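Local atomic coordinates of alpha-L-rhamnosidase (Klebsiella oxytoca, PDB entry 4XHC), a protein that hydrolyses terminal alpha-L-rhamnose residues from rhamnosides, as a two-domain glycoside hydrolase of family GH78. Residues V437-M451 against H471-D483. Sequence-based numbering, arbitrary orientation.
With SO4 (sulfate ion), chain D.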
# COMPACT_ATOMS: atom_id res chain seq x y z
N VAL A 437 33.28 -21.15 32.46
CA VAL A 437 34.52 -20.41 32.67
C VAL A 437 34.24 -18.98 33.16
O VAL A 437 34.94 -18.46 34.01
CB VAL A 437 35.41 -20.41 31.40
CG1 VAL A 437 36.56 -19.41 31.51
CG2 VAL A 437 35.97 -21.81 31.17
N LEU A 438 33.21 -18.34 32.61
CA LEU A 438 32.85 -17.00 33.05
C LEU A 438 32.34 -17.02 34.49
O LEU A 438 32.51 -16.05 35.23
CB LEU A 438 31.81 -16.39 32.12
CG LEU A 438 32.30 -15.97 30.73
CD1 LEU A 438 31.13 -15.57 29.86
CD2 LEU A 438 33.31 -14.83 30.81
N ALA A 439 31.72 -18.12 34.86
CA ALA A 439 31.19 -18.32 36.21
C ALA A 439 32.29 -18.50 37.27
O ALA A 439 32.01 -18.45 38.47
CB ALA A 439 30.27 -19.52 36.22
N GLU A 440 33.51 -18.73 36.80
CA GLU A 440 34.69 -18.92 37.66
C GLU A 440 34.59 -20.18 38.51
O GLU A 440 34.97 -20.19 39.67
CB GLU A 440 34.96 -17.67 38.52
CG GLU A 440 35.05 -16.37 37.73
CD GLU A 440 35.86 -15.30 38.43
OE1 GLU A 440 35.61 -15.03 39.63
OE2 GLU A 440 36.75 -14.71 37.77
N VAL A 441 34.06 -21.25 37.91
CA VAL A 441 34.05 -22.57 38.53
C VAL A 441 35.46 -23.13 38.42
O VAL A 441 36.13 -22.92 37.42
CB VAL A 441 33.04 -23.51 37.83
CG1 VAL A 441 33.13 -24.92 38.38
CG2 VAL A 441 31.62 -22.98 37.97
N GLY A 442 35.93 -23.83 39.46
CA GLY A 442 37.25 -24.46 39.42
C GLY A 442 38.37 -23.48 39.69
O GLY A 442 38.17 -22.49 40.36
N THR A 443 39.56 -23.78 39.17
CA THR A 443 40.73 -22.93 39.41
C THR A 443 41.09 -22.12 38.17
O THR A 443 40.69 -22.50 37.06
CB THR A 443 41.96 -23.76 39.81
OG1 THR A 443 42.19 -24.77 38.82
CG2 THR A 443 41.73 -24.42 41.15
N PRO A 444 41.85 -21.02 38.34
CA PRO A 444 42.28 -20.21 37.19
C PRO A 444 43.03 -21.00 36.13
O PRO A 444 42.81 -20.79 34.93
CB PRO A 444 43.19 -19.16 37.83
CG PRO A 444 42.72 -19.05 39.23
CD PRO A 444 42.30 -20.43 39.62
N GLN A 445 43.91 -21.91 36.55
CA GLN A 445 44.68 -22.70 35.60
C GLN A 445 43.80 -23.80 34.94
O GLN A 445 44.01 -24.12 33.77
CB GLN A 445 46.02 -23.16 36.22
CG GLN A 445 45.97 -24.24 37.26
CD GLN A 445 47.36 -24.75 37.61
OE1 GLN A 445 47.80 -24.65 38.76
NE2 GLN A 445 48.08 -25.28 36.61
N GLN A 446 42.78 -24.32 35.63
CA GLN A 446 41.84 -25.25 35.00
C GLN A 446 41.11 -24.54 33.85
O GLN A 446 40.92 -25.10 32.76
CB GLN A 446 40.83 -25.82 36.01
CG GLN A 446 39.85 -26.88 35.44
CD GLN A 446 38.58 -27.10 36.28
OE1 GLN A 446 38.51 -26.68 37.44
NE2 GLN A 446 37.57 -27.74 35.69
N ARG A 447 40.70 -23.31 34.12
CA ARG A 447 39.94 -22.50 33.17
C ARG A 447 40.76 -22.11 31.95
O ARG A 447 40.26 -22.09 30.84
CB ARG A 447 39.40 -21.26 33.88
CG ARG A 447 38.17 -21.55 34.73
CD ARG A 447 37.63 -20.30 35.44
NE ARG A 447 37.88 -20.35 36.88
CZ ARG A 447 38.44 -19.39 37.59
NH1 ARG A 447 38.83 -18.25 37.02
NH2 ARG A 447 38.62 -19.56 38.89
N ARG A 448 42.03 -21.78 32.16
CA ARG A 448 42.92 -21.50 31.05
C ARG A 448 43.12 -22.76 30.20
O ARG A 448 43.09 -22.68 28.98
CB ARG A 448 44.25 -20.96 31.57
CG ARG A 448 45.11 -20.27 30.52
CD ARG A 448 46.32 -19.67 31.18
NE ARG A 448 47.37 -19.36 30.21
CZ ARG A 448 47.79 -18.13 29.88
NH1 ARG A 448 47.24 -17.03 30.42
NH2 ARG A 448 48.77 -17.99 29.00
N GLU A 449 43.32 -23.91 30.85
CA GLU A 449 43.38 -25.23 30.16
C GLU A 449 42.12 -25.53 29.33
O GLU A 449 42.23 -26.15 28.27
CB GLU A 449 43.59 -26.39 31.18
CG GLU A 449 44.96 -26.47 31.88
CD GLU A 449 45.02 -27.46 33.06
OE1 GLU A 449 46.03 -27.44 33.81
OE2 GLU A 449 44.05 -28.25 33.26
N ILE A 450 40.95 -25.11 29.79
CA ILE A 450 39.72 -25.29 29.01
C ILE A 450 39.70 -24.45 27.72
O ILE A 450 39.27 -24.93 26.67
CB ILE A 450 38.45 -24.99 29.86
CG1 ILE A 450 38.24 -26.08 30.90
CG2 ILE A 450 37.20 -24.88 28.99
CD1 ILE A 450 37.30 -25.68 32.01
N MET A 451 40.17 -23.20 27.80
CA MET A 451 40.18 -22.32 26.63
C MET A 451 41.20 -22.81 25.60
O MET A 451 40.96 -22.70 24.40
CB MET A 451 40.49 -20.88 27.02
CG MET A 451 39.54 -20.27 28.06
SD MET A 451 37.78 -20.35 27.70
CE MET A 451 37.66 -19.35 26.22
N HIS A 471 30.93 -13.65 24.42
CA HIS A 471 31.26 -14.30 25.68
C HIS A 471 32.52 -15.13 25.58
O HIS A 471 33.29 -15.20 26.53
CB HIS A 471 30.07 -15.13 26.17
CG HIS A 471 28.85 -14.30 26.42
ND1 HIS A 471 27.94 -14.00 25.43
CD2 HIS A 471 28.42 -13.65 27.54
CE1 HIS A 471 26.99 -13.23 25.93
NE2 HIS A 471 27.27 -13.00 27.20
N TYR A 472 32.75 -15.73 24.42
CA TYR A 472 34.00 -16.42 24.13
C TYR A 472 35.18 -15.46 24.27
O TYR A 472 36.20 -15.80 24.87
CB TYR A 472 33.93 -17.01 22.72
CG TYR A 472 35.18 -17.69 22.24
CD1 TYR A 472 35.86 -18.60 23.03
CD2 TYR A 472 35.67 -17.44 20.96
CE1 TYR A 472 37.01 -19.23 22.58
CE2 TYR A 472 36.81 -18.06 20.49
CZ TYR A 472 37.47 -18.95 21.31
OH TYR A 472 38.61 -19.56 20.84
N ILE A 473 35.02 -14.25 23.74
CA ILE A 473 36.07 -13.23 23.84
C ILE A 473 36.32 -12.85 25.30
O ILE A 473 37.46 -12.73 25.73
CB ILE A 473 35.72 -11.95 23.04
CG1 ILE A 473 35.58 -12.28 21.54
CG2 ILE A 473 36.77 -10.87 23.24
CD1 ILE A 473 36.75 -13.03 20.96
N ALA A 474 35.23 -12.65 26.04
CA ALA A 474 35.32 -12.27 27.44
C ALA A 474 36.05 -13.34 28.24
O ALA A 474 36.87 -13.01 29.12
CB ALA A 474 33.94 -12.03 28.01
N ALA A 475 35.75 -14.60 27.95
CA ALA A 475 36.39 -15.73 28.62
C ALA A 475 37.89 -15.78 28.31
O ALA A 475 38.69 -16.05 29.20
CB ALA A 475 35.72 -17.04 28.26
N LEU A 476 38.26 -15.53 27.07
CA LEU A 476 39.67 -15.48 26.71
C LEU A 476 40.40 -14.42 27.52
O LEU A 476 41.44 -14.70 28.12
CB LEU A 476 39.85 -15.23 25.21
CG LEU A 476 39.48 -16.40 24.29
CD1 LEU A 476 39.39 -15.94 22.84
CD2 LEU A 476 40.48 -17.54 24.42
N LEU A 477 39.85 -13.21 27.56
CA LEU A 477 40.47 -12.10 28.31
C LEU A 477 40.58 -12.40 29.81
O LEU A 477 41.62 -12.15 30.42
CB LEU A 477 39.70 -10.79 28.07
CG LEU A 477 39.84 -10.17 26.67
CD1 LEU A 477 38.91 -8.98 26.49
CD2 LEU A 477 41.29 -9.75 26.40
N GLN A 478 39.52 -12.96 30.39
CA GLN A 478 39.49 -13.32 31.81
C GLN A 478 40.61 -14.31 32.18
O GLN A 478 41.13 -14.25 33.29
CB GLN A 478 38.12 -13.90 32.16
CG GLN A 478 37.90 -14.25 33.62
CD GLN A 478 36.65 -15.09 33.82
OE1 GLN A 478 35.53 -14.61 33.65
NE2 GLN A 478 36.84 -16.35 34.20
N CYS A 479 40.98 -15.20 31.26
CA CYS A 479 42.05 -16.15 31.50
C CYS A 479 43.42 -15.63 31.06
O CYS A 479 44.40 -16.38 31.03
CB CYS A 479 41.75 -17.47 30.78
SG CYS A 479 40.17 -18.22 31.23
N GLY A 480 43.51 -14.34 30.74
CA GLY A 480 44.78 -13.71 30.38
C GLY A 480 45.27 -14.08 28.99
O GLY A 480 46.45 -13.92 28.71
N LEU A 481 44.38 -14.56 28.12
CA LEU A 481 44.74 -14.93 26.75
C LEU A 481 44.43 -13.76 25.81
O LEU A 481 43.55 -13.86 24.94
CB LEU A 481 43.98 -16.18 26.32
CG LEU A 481 44.34 -17.43 27.10
CD1 LEU A 481 43.35 -18.56 26.83
CD2 LEU A 481 45.76 -17.87 26.77
N ARG A 482 45.19 -12.68 25.97
CA ARG A 482 44.91 -11.40 25.33
C ARG A 482 45.19 -11.42 23.82
O ARG A 482 44.37 -10.97 23.02
CB ARG A 482 45.73 -10.30 26.02
CG ARG A 482 45.42 -8.86 25.61
CD ARG A 482 46.57 -7.93 26.01
NE ARG A 482 46.50 -6.64 25.32
CZ ARG A 482 45.70 -5.63 25.67
NH1 ARG A 482 44.87 -5.73 26.71
NH2 ARG A 482 45.72 -4.51 24.96
N ASP A 483 46.35 -11.95 23.42
CA ASP A 483 46.69 -12.06 22.00
C ASP A 483 45.68 -12.93 21.23
O ASP A 483 45.33 -12.63 20.09
CB ASP A 483 48.11 -12.62 21.83
CG ASP A 483 49.19 -11.62 22.23
OD1 ASP A 483 49.04 -10.41 21.94
OD2 ASP A 483 50.20 -12.04 22.83
S SO4 D . 49.59 -21.68 28.19
O1 SO4 D . 50.98 -21.20 28.08
O2 SO4 D . 49.50 -22.86 27.29
O3 SO4 D . 49.32 -21.95 29.61
O4 SO4 D . 48.56 -20.67 27.86
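Val437 meets Gln478 through its backbone: Gln478 NE2 donates to Val437 O (2.8 Å), lying above the carbonyl plane, while Glu440 N reaches the same oxygen from the opposite face, so two donors grip one carbonyl oxygen. Gln478 swings its CG opposite the backbone N (chi1 -177°) and runs on extended, which carries the amide to Val437 O. Val437 CG1 rests against Cys479 SG. Leu438 is a knob in the hole formed by His471, Ala474, Ala475 and Gln478; its CD1 touches His471 CB (3.9 Å) and its CD2 lies over the backbone at Ala475 N. Glu440, with positive phi, closes helix 430-438 in a Schellman motif. Arg447 turns back on its own loop, NE donating to Val441 O (3.2 Å), and its CB borders Cys479 SG. Arg448 stretches alongside the end of helix 466-478: NH1 bonds to Cys479 O (3.0 Å), Leu481 CD2 sits over the centre of one guanidinium face, and NE and NH2 both donate to O4 of a sulfate, probably from the crystallisation liquor, that Arg452 also holds. Met451, bent at chi2 and chi3, curls its CE among Tyr472, Ala475 (CB at 3.6 Å) and Leu476, while its CB meets Leu481 CD1 (3.7 Å). Gly480 ends helix 466-478 in a second Schellman motif, leading into helix 482-498. Helix segments 444-451 and 471-478 cross at -133° with axes 10.0 Å apart, in packing that joins consecutive helices of the catalytic domain, consistent with the (alpha/alpha)6 barrel of six-hairpin glycosidases.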